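PDB 6SSH: GTPase activator-like protein from Chaetomium thermophilum, which probably activates a small GTPase by speeding its GTP hydrolysis, the part crystallised here being the TSC2-type Rap/ran-GAP domain of a longer protein. Local coordinates for residues 8-13 against 105-110; 20-25 against 90-95; 46-51 against 73-78; 99-104 against 122-127. One frame throughout, in Å; residues are numbered along the deposited sequence. Where two conformers were deposited one is given.

Contact 1: 8-13 against 105-110; sequences IYIKEG and NIVWND. With EDO (1,2-ethanediol), chain G.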
loop_
_atom_site.group_PDB
_atom_site.type_symbol
_atom_site.label_atom_id
_atom_site.label_comp_id
_atom_site.label_asym_id
_atom_site.label_seq_id
_atom_site.Cartn_x
_atom_site.Cartn_y
_atom_site.Cartn_z
ATOM N N ILE A 8 1.389 -3.031 0.051
ATOM C CA ILE A 8 1.881 -4.378 0.366
ATOM C C ILE A 8 1.203 -5.442 -0.464
ATOM O O ILE A 8 -0.038 -5.584 -0.366
ATOM C CB ILE A 8 1.636 -4.723 1.837
ATOM C CG1 ILE A 8 2.207 -3.642 2.779
ATOM C CG2 ILE A 8 2.235 -6.091 2.162
ATOM C CD1 ILE A 8 1.666 -3.707 4.209
ATOM N N TYR A 9 1.918 -6.190 -1.281
ATOM C CA TYR A 9 1.387 -7.291 -2.078
ATOM C C TYR A 9 1.471 -8.595 -1.316
ATOM O O TYR A 9 2.559 -8.969 -0.837
ATOM C CB TYR A 9 2.186 -7.442 -3.391
ATOM C CG TYR A 9 1.640 -8.544 -4.262
ATOM C CD1 TYR A 9 0.497 -8.348 -5.034
ATOM C CD2 TYR A 9 2.203 -9.804 -4.299
ATOM C CE1 TYR A 9 -0.034 -9.356 -5.797
ATOM C CE2 TYR A 9 1.678 -10.828 -5.070
ATOM C CZ TYR A 9 0.539 -10.624 -5.830
ATOM O OH TYR A 9 0.048 -11.657 -6.571
ATOM N N ILE A 10 0.335 -9.282 -1.210
ATOM C CA ILE A 10 0.254 -10.610 -0.600
ATOM C C ILE A 10 0.047 -11.662 -1.678
ATOM O O ILE A 10 -0.944 -11.591 -2.412
ATOM C CB ILE A 10 -0.838 -10.711 0.456
ATOM C CG1 ILE A 10 -0.751 -9.559 1.452
ATOM C CG2 ILE A 10 -0.755 -12.072 1.100
ATOM C CD1 ILE A 10 -1.805 -9.607 2.542
ATOM N N LYS A 11 0.977 -12.602 -1.801
ATOM C CA LYS A 11 0.944 -13.638 -2.822
ATOM C C LYS A 11 0.038 -14.788 -2.384
ATOM O O LYS A 11 -0.166 -15.013 -1.199
ATOM C CB LYS A 11 2.388 -14.128 -3.101
ATOM C CG LYS A 11 2.589 -15.015 -4.312
ATOM C CD LYS A 11 4.115 -15.302 -4.551
ATOM C CE LYS A 11 4.898 -15.536 -3.262
ATOM N NZ LYS A 11 6.117 -16.388 -3.481
ATOM N N GLU A 12 -0.415 -15.574 -3.352
ATOM C CA GLU A 12 -1.241 -16.733 -3.090
ATOM C C GLU A 12 -0.696 -17.616 -1.971
ATOM O O GLU A 12 0.496 -17.970 -1.994
ATOM C CB GLU A 12 -1.341 -17.567 -4.365
ATOM C CG GLU A 12 -2.283 -18.772 -4.225
ATOM C CD GLU A 12 -2.663 -19.363 -5.568
ATOM O OE1 GLU A 12 -1.770 -19.919 -6.238
ATOM O OE2 GLU A 12 -3.855 -19.267 -5.936
ATOM N N GLY A 13 -1.529 -17.947 -0.982
ATOM C CA GLY A 13 -1.131 -18.831 0.086
ATOM C C GLY A 13 -0.479 -18.190 1.298
ATOM O O GLY A 13 -0.328 -18.834 2.313
ATOM N N ASN A 105 -2.039 1.769 5.254
ATOM C CA ASN A 105 -1.429 0.830 4.328
ATOM C C ASN A 105 -2.451 0.276 3.377
ATOM O O ASN A 105 -3.538 -0.101 3.820
ATOM C CB ASN A 105 -0.718 -0.335 5.096
ATOM C CG ASN A 105 0.542 0.103 5.770
ATOM O OD1 ASN A 105 1.549 0.301 5.110
ATOM N ND2 ASN A 105 0.504 0.284 7.026
ATOM N N ILE A 106 -2.100 0.222 2.139
ATOM C CA ILE A 106 -2.854 -0.419 1.065
ATOM C C ILE A 106 -2.382 -1.838 0.954
ATOM O O ILE A 106 -1.126 -2.072 0.885
ATOM C CB ILE A 106 -2.666 0.332 -0.248
ATOM C CG1 ILE A 106 -3.182 1.755 -0.107
ATOM C CG2 ILE A 106 -3.311 -0.415 -1.422
ATOM C CD1 ILE A 106 -2.680 2.695 -1.186
ATOM N N VAL A 107 -3.266 -2.827 0.926
ATOM C CA VAL A 107 -2.928 -4.223 0.843
ATOM C C VAL A 107 -3.521 -4.829 -0.409
ATOM O O VAL A 107 -4.761 -4.735 -0.597
ATOM C CB VAL A 107 -3.477 -4.977 2.070
ATOM C CG1 VAL A 107 -3.187 -6.476 1.993
ATOM C CG2 VAL A 107 -2.870 -4.429 3.350
ATOM N N TRP A 108 -2.740 -5.355 -1.310
ATOM C CA TRP A 108 -3.229 -6.075 -2.483
ATOM C C TRP A 108 -3.257 -7.541 -2.095
ATOM O O TRP A 108 -2.222 -8.211 -2.028
ATOM C CB TRP A 108 -2.355 -5.796 -3.697
ATOM C CG TRP A 108 -2.966 -6.412 -4.942
ATOM C CD1 TRP A 108 -3.093 -7.720 -5.248
ATOM C CD2 TRP A 108 -3.609 -5.680 -6.024
ATOM N NE1 TRP A 108 -3.755 -7.880 -6.465
ATOM C CE2 TRP A 108 -4.044 -6.625 -6.958
ATOM C CE3 TRP A 108 -3.784 -4.341 -6.296
ATOM C CZ2 TRP A 108 -4.708 -6.258 -8.148
ATOM C CZ3 TRP A 108 -4.428 -3.959 -7.466
ATOM C CH2 TRP A 108 -4.888 -4.925 -8.373
ATOM N N ASN A 109 -4.441 -8.033 -1.734
ATOM C CA ASN A 109 -4.588 -9.359 -1.184
ATOM C C ASN A 109 -4.832 -10.405 -2.264
ATOM O O ASN A 109 -5.981 -10.700 -2.623
ATOM C CB ASN A 109 -5.696 -9.379 -0.156
ATOM C CG ASN A 109 -5.861 -10.762 0.451
ATOM O OD1 ASN A 109 -4.940 -11.566 0.454
ATOM N ND2 ASN A 109 -7.076 -11.040 0.958
ATOM N N ASP A 110 -3.771 -10.981 -2.798
ATOM C CA ASP A 110 -3.851 -12.117 -3.688
ATOM C C ASP A 110 -3.694 -13.438 -2.941
ATOM O O ASP A 110 -3.480 -14.469 -3.573
ATOM C CB ASP A 110 -2.816 -12.036 -4.793
ATOM C CG ASP A 110 -3.352 -11.478 -6.086
ATOM O OD1 ASP A 110 -4.565 -11.177 -6.162
ATOM O OD2 ASP A 110 -2.559 -11.272 -7.016
HETATM C C1 EDO G . 2.450 -19.545 5.126
HETATM O O1 EDO G . 1.542 -20.333 4.332
HETATM C C2 EDO G . 3.395 -20.347 6.033
HETATM O O2 EDO G . 4.539 -20.865 5.332
#
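N105 meets strand 2-10 first, its side-chain OD1 lying 4.1 Å from I8 CD1, while its ND2 is hydrogen-bonded to I99 O. From here strand 104-109 runs parallel to strand 2-10, the two forming the central pair of the mixed sheet of this Rap/ran-GAP domain. The side chain of I106 packs on V187 of helix 183-201, and its carbonyl serves the contact: I8 N reaches I106 O at 2.8 Å, almost in line with the C=O. V107 shares a face with I8 and I10. Its CG1, anti to the backbone N (chi1 178°), presses against I10 CD1 at 3.5 Å, a tight fit, and I20 of helix 17-21 packs on I8 and I10. W108 is held by both main-chain polar atoms: its N donates to I8 O at 2.9 Å and its O accepts from I10 N. Its indole lies with Y9 on the other face, CD1 standing 3.5 Å from Y9 CE1; the planes are only 29° apart, but the rings are displaced and share little face. Y30 and F33 extend the aromatic group. N109 packs lightly on I10 and sends its amide to S111 and K113. D110 ends the run, its N bonded to I10 O at 2.9 Å. Y9 OH donates to the anti lone pair of D110 OD2 at 2.7 Å, with the carboxylate nearly perpendicular to the phenol ring. W108 NE1 adds a weak bond to D110 OD1; together the two bonds probably limit the carboxylate's rotation and favour its ionised form.

Contact 2: 20-25 against 90-95; sequences ILANTM and PQCIMK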
loop_
_atom_site.group_PDB
_atom_site.type_symbol
_atom_site.label_atom_id
_atom_site.label_comp_id
_atom_site.label_asym_id
_atom_site.label_seq_id
_atom_site.Cartn_x
_atom_site.Cartn_y
_atom_site.Cartn_z
ATOM N N ILE A 20 5.435 -12.266 3.482
ATOM C CA ILE A 20 4.819 -11.249 2.618
ATOM C C ILE A 20 5.799 -10.099 2.297
ATOM O O ILE A 20 5.944 -9.661 1.166
ATOM C CB ILE A 20 3.530 -10.697 3.324
ATOM C CG1 ILE A 20 2.418 -11.776 3.375
ATOM C CG2 ILE A 20 3.019 -9.429 2.639
ATOM C CD1 ILE A 20 1.331 -11.424 4.366
ATOM N N LEU A 21 6.529 -9.661 3.323
ATOM C CA LEU A 21 7.456 -8.552 3.107
ATOM C C LEU A 21 8.560 -8.992 2.167
ATOM O O LEU A 21 9.105 -8.134 1.467
ATOM C CB LEU A 21 8.029 -8.096 4.446
ATOM C CG LEU A 21 7.041 -7.391 5.402
ATOM C CD1 LEU A 21 7.735 -7.099 6.741
ATOM C CD2 LEU A 21 6.472 -6.117 4.805
ATOM N N ALA A 22 8.910 -10.241 2.141
ATOM C CA ALA A 22 9.983 -10.719 1.269
ATOM C C ALA A 22 9.643 -10.577 -0.219
ATOM O O ALA A 22 10.537 -10.639 -1.062
ATOM C CB ALA A 22 10.347 -12.141 1.598
ATOM N N ASN A 23 8.366 -10.469 -0.583
ATOM C CA ASN A 23 8.004 -10.413 -1.982
ATOM C C ASN A 23 8.674 -9.245 -2.687
ATOM O O ASN A 23 8.780 -8.160 -2.130
ATOM C CB ASN A 23 6.483 -10.270 -2.155
ATOM C CG ASN A 23 5.715 -11.433 -1.593
ATOM O OD1 ASN A 23 6.182 -12.559 -1.547
ATOM N ND2 ASN A 23 4.472 -11.192 -1.220
ATOM N N THR A 24 9.123 -9.509 -3.932
ATOM C CA THR A 24 9.749 -8.474 -4.738
ATOM C C THR A 24 9.051 -8.197 -6.056
ATOM O O THR A 24 9.556 -7.474 -6.895
ATOM C CB THR A 24 11.171 -8.749 -5.063
ATOM O OG1 THR A 24 11.194 -9.987 -5.699
ATOM C CG2 THR A 24 12.042 -8.743 -3.753
ATOM N N MET A 25 7.847 -8.728 -6.203
ATOM C CA MET A 25 6.990 -8.396 -7.340
ATOM C C MET A 25 5.608 -8.898 -7.002
ATOM O O MET A 25 5.396 -9.687 -6.091
ATOM C CB MET A 25 7.549 -9.041 -8.575
ATOM C CG MET A 25 7.438 -10.474 -8.517
ATOM S SD MET A 25 8.033 -11.300 -10.039
ATOM C CE MET A 25 7.424 -10.190 -11.320
ATOM N N PRO A 90 16.736 -11.331 7.351
ATOM C CA PRO A 90 15.707 -12.391 7.223
ATOM C C PRO A 90 14.307 -11.951 7.655
ATOM O O PRO A 90 13.336 -12.495 7.120
ATOM C CB PRO A 90 16.207 -13.491 8.171
ATOM C CG PRO A 90 17.177 -12.773 9.125
ATOM C CD PRO A 90 17.833 -11.752 8.236
ATOM N N GLN A 91 14.170 -11.034 8.596
ATOM C CA GLN A 91 12.870 -10.564 9.052
ATOM C C GLN A 91 12.353 -9.375 8.245
ATOM O O GLN A 91 11.239 -8.869 8.488
ATOM C CB GLN A 91 12.902 -10.196 10.528
ATOM C CG GLN A 91 13.116 -11.376 11.446
ATOM C CD GLN A 91 11.930 -12.296 11.487
ATOM O OE1 GLN A 91 10.845 -11.900 11.908
ATOM N NE2 GLN A 91 12.122 -13.525 11.054
ATOM N N CYS A 92 13.099 -8.953 7.237
ATOM C CA CYS A 92 12.752 -7.786 6.411
ATOM C C CYS A 92 12.489 -6.571 7.265
ATOM O O CYS A 92 11.514 -5.823 7.007
ATOM C CB CYS A 92 11.572 -8.083 5.487
ATOM S SG CYS A 92 11.837 -9.499 4.374
ATOM N N ILE A 93 13.285 -6.360 8.301
ATOM C CA ILE A 93 13.073 -5.206 9.175
ATOM C C ILE A 93 13.252 -3.919 8.379
ATOM O O ILE A 93 12.639 -2.893 8.746
ATOM C CB ILE A 93 13.964 -5.199 10.434
ATOM C CG1 ILE A 93 15.392 -4.914 10.092
ATOM C CG2 ILE A 93 13.768 -6.504 11.220
ATOM C CD1 ILE A 93 16.283 -4.826 11.355
ATOM N N MET A 94 14.064 -3.888 7.333
ATOM C CA MET A 94 14.228 -2.663 6.573
ATOM C C MET A 94 12.925 -2.286 5.827
ATOM O O MET A 94 12.699 -1.117 5.555
ATOM C CB MET A 94 15.453 -2.718 5.681
ATOM C CG MET A 94 16.761 -2.848 6.425
ATOM S SD MET A 94 17.027 -1.468 7.546
ATOM C CE MET A 94 18.634 -1.876 8.037
ATOM N N LYS A 95 12.082 -3.273 5.502
ATOM C CA LYS A 95 10.759 -2.965 4.921
ATOM C C LYS A 95 9.762 -2.680 6.021
ATOM O O LYS A 95 8.959 -1.735 5.888
ATOM C CB LYS A 95 10.257 -4.120 4.094
ATOM C CG LYS A 95 11.239 -4.559 3.004
ATOM C CD LYS A 95 10.552 -5.384 1.927
ATOM C CE LYS A 95 11.534 -6.103 0.985
ATOM N NZ LYS A 95 10.862 -6.700 -0.191
#
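L21 and C92 face each other at a helix-to-helix junction: L21 lies near the C-terminal end of helix 17-21, and C92 is the N-cap residue of helix 93-99. Both side chains point at the opposite segment, so they meet flank to flank, L21 CB resting 3.7 Å from C92 CB. The first torsion of C92 (chi1 -57°) sets the sulfur beside its own backbone N, and from there SG approaches the backbone of A22, 3.8 Å from A22 N, and lies 4.1 Å from A22 CB. One helical turn on from C92, K95 comes in on the leucine too, with its CB 4.3 Å from L21 CD2. Beyond CG the lysine chain is extended, and it runs past the leucine to the main chain at the helix end, so that aliphatic CD and CE come close to L21 O. The buried ammonium group is well supplied with acceptors: M82 O, T79 O and T84 OG1 each take a hydrogen bond from K95 NZ. T84 in turn takes A22 O, tying the same turn of chain to the loop after strand 73-78. Across the contact itself, K95 NZ donates a hydrogen bond to L21 O at 2.8 Å, nearly along the C=O axis at a C=O...N angle of 165°.

Contact 3: 46-51 against 73-78; sequences ATFNTQ and EIVFHV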
loop_
_atom_site.group_PDB
_atom_site.type_symbol
_atom_site.label_atom_id
_atom_site.label_comp_id
_atom_site.label_asym_id
_atom_site.label_seq_id
_atom_site.Cartn_x
_atom_site.Cartn_y
_atom_site.Cartn_z
ATOM N N ALA A 46 17.343 12.151 -4.530
ATOM C CA ALA A 46 16.054 12.792 -4.656
ATOM C C ALA A 46 16.040 14.129 -3.976
ATOM O O ALA A 46 16.601 14.285 -2.898
ATOM C CB ALA A 46 14.985 11.888 -4.056
ATOM N N THR A 47 15.322 15.065 -4.606
ATOM C CA THR A 47 15.292 16.446 -4.101
ATOM C C THR A 47 13.977 16.786 -3.414
ATOM O O THR A 47 13.675 17.944 -3.172
ATOM C CB THR A 47 15.526 17.473 -5.213
ATOM O OG1 THR A 47 14.575 17.263 -6.263
ATOM C CG2 THR A 47 16.971 17.300 -5.728
ATOM N N PHE A 48 13.165 15.777 -3.133
ATOM C CA PHE A 48 11.897 15.954 -2.453
ATOM C C PHE A 48 11.971 15.139 -1.141
ATOM O O PHE A 48 12.918 14.356 -0.936
ATOM C CB PHE A 48 10.727 15.466 -3.330
ATOM C CG PHE A 48 10.809 14.003 -3.743
ATOM C CD1 PHE A 48 10.183 13.045 -3.001
ATOM C CD2 PHE A 48 11.533 13.605 -4.866
ATOM C CE1 PHE A 48 10.272 11.707 -3.345
ATOM C CE2 PHE A 48 11.627 12.267 -5.206
ATOM C CZ PHE A 48 10.986 11.336 -4.466
ATOM N N ASN A 49 10.947 15.274 -0.297
ATOM C CA ASN A 49 10.861 14.535 0.957
ATOM C C ASN A 49 10.475 13.088 0.656
ATOM O O ASN A 49 9.353 12.823 0.253
ATOM C CB ASN A 49 9.797 15.180 1.844
ATOM C CG ASN A 49 9.716 14.558 3.246
ATOM O OD1 ASN A 49 10.140 13.442 3.477
ATOM N ND2 ASN A 49 9.083 15.273 4.174
ATOM N N THR A 50 11.406 12.153 0.835
ATOM C CA THR A 50 11.169 10.741 0.530
ATOM C C THR A 50 10.556 9.948 1.684
ATOM O O THR A 50 10.384 8.748 1.570
ATOM C CB THR A 50 12.427 10.041 0.110
ATOM O OG1 THR A 50 13.344 10.092 1.210
ATOM C CG2 THR A 50 13.072 10.734 -1.141
ATOM N N GLN A 51 10.106 10.664 2.707
ATOM C CA GLN A 51 9.370 10.039 3.788
ATOM C C GLN A 51 10.051 8.798 4.305
ATOM O O GLN A 51 9.441 7.767 4.587
ATOM C CB GLN A 51 7.923 9.771 3.368
ATOM C CG GLN A 51 7.151 11.013 3.017
ATOM C CD GLN A 51 6.772 11.841 4.208
ATOM O OE1 GLN A 51 7.020 11.488 5.346
ATOM N NE2 GLN A 51 6.176 12.999 3.946
ATOM N N GLU A 73 1.311 15.912 -1.116
ATOM C CA GLU A 73 2.161 14.940 -1.777
ATOM C C GLU A 73 1.945 13.632 -1.025
ATOM O O GLU A 73 1.704 13.652 0.199
ATOM C CB GLU A 73 3.658 15.285 -1.678
ATOM C CG GLU A 73 4.103 16.443 -2.551
ATOM C CD GLU A 73 5.549 16.802 -2.375
ATOM O OE1 GLU A 73 6.360 16.008 -1.807
ATOM O OE2 GLU A 73 5.895 17.924 -2.790
ATOM N N ILE A 74 2.021 12.524 -1.740
ATOM C CA ILE A 74 2.038 11.207 -1.090
ATOM C C ILE A 74 3.245 10.474 -1.623
ATOM O O ILE A 74 3.414 10.331 -2.819
ATOM C CB ILE A 74 0.791 10.327 -1.417
ATOM C CG1 ILE A 74 -0.471 11.097 -1.179
ATOM C CG2 ILE A 74 0.848 9.019 -0.652
ATOM C CD1 ILE A 74 -1.717 10.317 -1.736
ATOM N N VAL A 75 4.066 9.924 -0.719
ATOM C CA VAL A 75 5.114 8.979 -1.060
ATOM C C VAL A 75 4.598 7.615 -0.652
ATOM O O VAL A 75 4.219 7.415 0.530
ATOM C CB VAL A 75 6.416 9.281 -0.341
ATOM C CG1 VAL A 75 7.463 8.212 -0.649
ATOM C CG2 VAL A 75 6.940 10.639 -0.750
ATOM N N PHE A 76 4.557 6.684 -1.601
ATOM C CA PHE A 76 4.158 5.304 -1.280
ATOM C C PHE A 76 5.391 4.507 -0.865
ATOM O O PHE A 76 6.512 4.705 -1.389
ATOM C CB PHE A 76 3.447 4.657 -2.467
ATOM C CG PHE A 76 2.114 5.327 -2.766
ATOM C CD1 PHE A 76 2.035 6.272 -3.770
ATOM C CD2 PHE A 76 1.000 5.090 -1.953
ATOM C CE1 PHE A 76 0.818 6.928 -4.030
ATOM C CE2 PHE A 76 -0.200 5.728 -2.221
ATOM C CZ PHE A 76 -0.259 6.655 -3.249
ATOM N N HIS A 77 5.171 3.635 0.110
ATOM C CA HIS A 77 6.207 2.720 0.604
ATOM C C HIS A 77 5.832 1.353 0.111
ATOM O O HIS A 77 5.006 0.672 0.726
ATOM C CB HIS A 77 6.316 2.716 2.107
ATOM C CG HIS A 77 6.739 4.005 2.708
ATOM N ND1 HIS A 77 6.395 4.351 3.998
ATOM C CD2 HIS A 77 7.605 4.958 2.269
ATOM C CE1 HIS A 77 7.007 5.485 4.317
ATOM N NE2 HIS A 77 7.758 5.874 3.279
ATOM N N VAL A 78 6.349 0.958 -1.033
ATOM C CA VAL A 78 5.877 -0.209 -1.784
ATOM C C VAL A 78 6.837 -1.374 -1.460
ATOM O O VAL A 78 7.974 -1.370 -1.911
ATOM C CB VAL A 78 5.835 0.036 -3.271
ATOM C CG1 VAL A 78 5.241 -1.161 -3.980
ATOM C CG2 VAL A 78 5.004 1.336 -3.569
HETATM O O HOH W 1 8.787 17.129 -0.980
HETATM O O HOH W 2 6.836 14.037 0.327
#
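Q51 folds back on itself at its second torsion (chi2 -74°), which lays its CG against V75 while the amide turns off from the strand; V75 answers with CG2, set anti to its own carbonyl carbon, at 3.8 Å from Q51 CG. The loop at this point is an Asx turn: N49 OD1 accepts from Q51 N at 2.9 Å, and Q51 itself takes a left-handed backbone conformation. Strand 73-78, next to strand 2-10 in the sheet, receives this turn on the V75 side. V75 CG2 meets three residues of the loop. Besides Q51, it comes to 3.4 Å from N49 O and touches the edge of the F48 ring at CE1, while CG1 lies nearer T50 O. Further along the strand, H77 reaches the turn with the edge of its imidazole. NE2 donates to Q51 O at 2.9 Å, but the bond is bent, 136° at the hydrogen, and the donor stands 35° above the carbonyl plane, well off a lone pair. The other ring nitrogen, ND1, is hydrogen-bonded to D102 OD2, so the imidazole is held at both nitrogens between two loops, which probably fixes its rotation. The ring of H98 meets it as well, and L53 packs on both V75 and H77. At the start of the strand the link is through water instead. E73 OE1 accepts from two waters: one accepts in turn from N49 N, and the other donates to N49 O at 2.8 Å.

Contact 4: 99-104 against 122-127; sequences IGNDFV and SQFNYV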
loop_
_atom_site.group_PDB
_atom_site.type_symbol
_atom_site.label_atom_id
_atom_site.label_comp_id
_atom_site.label_asym_id
_atom_site.label_seq_id
_atom_site.Cartn_x
_atom_site.Cartn_y
_atom_site.Cartn_z
ATOM N N ILE A 99 6.390 0.332 6.686
ATOM C CA ILE A 99 4.946 0.062 6.814
ATOM C C ILE A 99 4.522 -0.001 8.268
ATOM O O ILE A 99 3.382 0.417 8.559
ATOM C CB ILE A 99 4.506 -1.150 5.972
ATOM C CG1 ILE A 99 5.161 -2.386 6.534
ATOM C CG2 ILE A 99 4.793 -0.881 4.455
ATOM C CD1 ILE A 99 4.209 -3.284 7.156
ATOM N N GLY A 100 5.364 -0.380 9.191
ATOM C CA GLY A 100 4.997 -0.418 10.601
ATOM C C GLY A 100 4.877 0.940 11.220
ATOM O O GLY A 100 4.254 1.089 12.275
ATOM N N ASN A 101 5.402 1.966 10.547
ATOM C CA ASN A 101 5.320 3.348 11.019
ATOM C C ASN A 101 4.364 4.189 10.175
ATOM O O ASN A 101 4.336 5.395 10.361
ATOM C CB ASN A 101 6.722 3.957 11.097
ATOM C CG ASN A 101 7.438 3.461 12.308
ATOM O OD1 ASN A 101 7.065 3.733 13.454
ATOM N ND2 ASN A 101 8.454 2.634 12.066
ATOM N N ASP A 102 3.641 3.538 9.260
ATOM C CA ASP A 102 2.645 4.227 8.422
ATOM C C ASP A 102 1.284 3.986 9.002
ATOM O O ASP A 102 0.850 2.855 9.211
ATOM C CB ASP A 102 2.714 3.680 7.033
ATOM C CG ASP A 102 3.996 4.066 6.274
ATOM O OD1 ASP A 102 4.646 5.040 6.669
ATOM O OD2 ASP A 102 4.266 3.388 5.251
ATOM N N PHE A 103 0.553 5.069 9.224
ATOM C CA PHE A 103 -0.797 4.954 9.777
ATOM C C PHE A 103 -1.687 4.169 8.810
ATOM O O PHE A 103 -2.584 3.439 9.243
ATOM C CB PHE A 103 -1.380 6.345 10.065
ATOM C CG PHE A 103 -0.685 7.114 11.179
ATOM C CD1 PHE A 103 -0.176 6.479 12.299
ATOM C CD2 PHE A 103 -0.578 8.511 11.085
ATOM C CE1 PHE A 103 0.448 7.243 13.336
ATOM C CE2 PHE A 103 -0.019 9.274 12.112
ATOM C CZ PHE A 103 0.529 8.632 13.218
ATOM N N VAL A 104 -1.535 4.404 7.527
ATOM C CA VAL A 104 -2.366 3.857 6.463
ATOM C C VAL A 104 -1.525 2.973 5.559
ATOM O O VAL A 104 -0.450 3.396 5.121
ATOM C CB VAL A 104 -2.975 5.002 5.624
ATOM C CG1 VAL A 104 -3.867 4.447 4.559
ATOM C CG2 VAL A 104 -3.729 5.975 6.557
ATOM N N SER A 122 1.594 -3.695 14.591
ATOM C CA SER A 122 2.163 -2.407 14.840
ATOM C C SER A 122 1.117 -1.608 15.548
ATOM O O SER A 122 -0.032 -1.530 15.060
ATOM C CB SER A 122 2.497 -1.652 13.562
ATOM O OG SER A 122 2.931 -0.355 13.951
ATOM N N GLN A 123 1.562 -0.919 16.566
ATOM C CA GLN A 123 0.689 0.021 17.247
ATOM C C GLN A 123 0.425 1.292 16.455
ATOM O O GLN A 123 -0.319 2.144 16.936
ATOM C CB GLN A 123 1.280 0.429 18.593
ATOM C CG GLN A 123 2.559 1.182 18.542
ATOM C CD GLN A 123 3.217 1.222 19.913
ATOM O OE1 GLN A 123 2.539 1.106 20.940
ATOM N NE2 GLN A 123 4.541 1.352 19.938
ATOM N N PHE A 124 1.068 1.474 15.309
ATOM C CA PHE A 124 0.847 2.673 14.468
ATOM C C PHE A 124 0.016 2.396 13.228
ATOM O O PHE A 124 -0.409 3.337 12.529
ATOM C CB PHE A 124 2.154 3.319 14.131
ATOM C CG PHE A 124 2.984 3.648 15.342
ATOM C CD1 PHE A 124 4.225 3.053 15.535
ATOM C CD2 PHE A 124 2.484 4.489 16.336
ATOM C CE1 PHE A 124 4.979 3.320 16.657
ATOM C CE2 PHE A 124 3.253 4.765 17.485
ATOM C CZ PHE A 124 4.499 4.166 17.637
ATOM N N ASN A 125 -0.392 1.162 13.018
ATOM C CA ASN A 125 -1.199 0.872 11.852
ATOM C C ASN A 125 -2.658 1.046 12.220
ATOM O O ASN A 125 -3.211 0.270 12.989
ATOM C CB ASN A 125 -0.998 -0.518 11.310
ATOM C CG ASN A 125 0.317 -0.722 10.516
ATOM O OD1 ASN A 125 0.467 -1.791 9.932
ATOM N ND2 ASN A 125 1.182 0.251 10.443
ATOM N N TYR A 126 -3.279 2.092 11.726
ATOM C CA TYR A 126 -4.653 2.394 12.068
ATOM C C TYR A 126 -5.620 1.893 11.018
ATOM O O TYR A 126 -6.731 1.537 11.409
ATOM C CB TYR A 126 -4.852 3.902 12.161
ATOM C CG TYR A 126 -4.015 4.592 13.212
ATOM C CD1 TYR A 126 -3.490 3.910 14.294
ATOM C CD2 TYR A 126 -3.809 5.957 13.136
ATOM C CE1 TYR A 126 -2.729 4.599 15.253
ATOM C CE2 TYR A 126 -3.025 6.639 14.064
ATOM C CZ TYR A 126 -2.501 5.956 15.112
ATOM O OH TYR A 126 -1.753 6.657 16.057
ATOM N N VAL A 127 -5.266 1.897 9.746
ATOM C CA VAL A 127 -6.167 1.616 8.627
ATOM C C VAL A 127 -5.474 0.773 7.596
ATOM O O VAL A 127 -4.324 1.106 7.213
ATOM C CB VAL A 127 -6.590 2.958 7.907
ATOM C CG1 VAL A 127 -7.541 2.662 6.719
ATOM C CG2 VAL A 127 -7.271 3.922 8.897
HETATM O O HOH W 3 -1.923 0.633 8.582
#
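F103 and Y126 run alongside each other as an offset pair, their planes within 8° of parallel, so that Y126 CE2 sits over the outer part of the F103 face, 3.4 Å from F103 CD1. S198 packs on both, and W201 meets Y126 edge-to-face. At the edge of the F103 ring, in its plane, comes F124 O, 3.2 Å from F103 CD1; the same oxygen receives F103 CA-H almost straight. F124 has its own ring turned edge-on to G100 O. Outward from here the backbone takes over. F103 O is gripped three times, by Y126 N at 2.9 Å, V127 N at 3.1 Å and a water that also donates to V127 O. N125, its CG anti to the carbonyl carbon (chi1 -76°), swings ND2 onto I99 O at 2.9 Å, in the carbonyl plane, while its OD1 is bonded to Y128 OH; D102 N shares the I99 acceptor. At the outer, polar edge S122 OG donates to a lone pair of G100 O at 2.6 Å and accepts from F124 N, making an ST turn. Two type I turns, I99-D102 and S122-N125, are thus clasped together just before V104 and V127 pair as the first parallel bridge between strands 104-109 and 127-134 of the Rap/ran-GAP sheet.

Overall arrangement
Strand 2-10 leads out from the N terminus to 8-13, whose partner 105-110 comes about ninety residues later, so contact 1 closes a long loop at the centre of the sheet. Contact 2 lies within that span, joining the end of helix 17-21 to the start of helix 93-99, and contact 3 lies deeper still, holding the 46-51 loop against strand 73-78. Contact 4 crosses contact 1: it opens at 99-104, before 105-110, and closes at 122-127, bringing strand 127-134 in beside strand 104-109. Side-chain bonds join contact 1 to contact 2, where N23 ND2 bonds to Y9 O, and to contact 4; another links contacts 3 and 4, whose centres are about 17 Å apart.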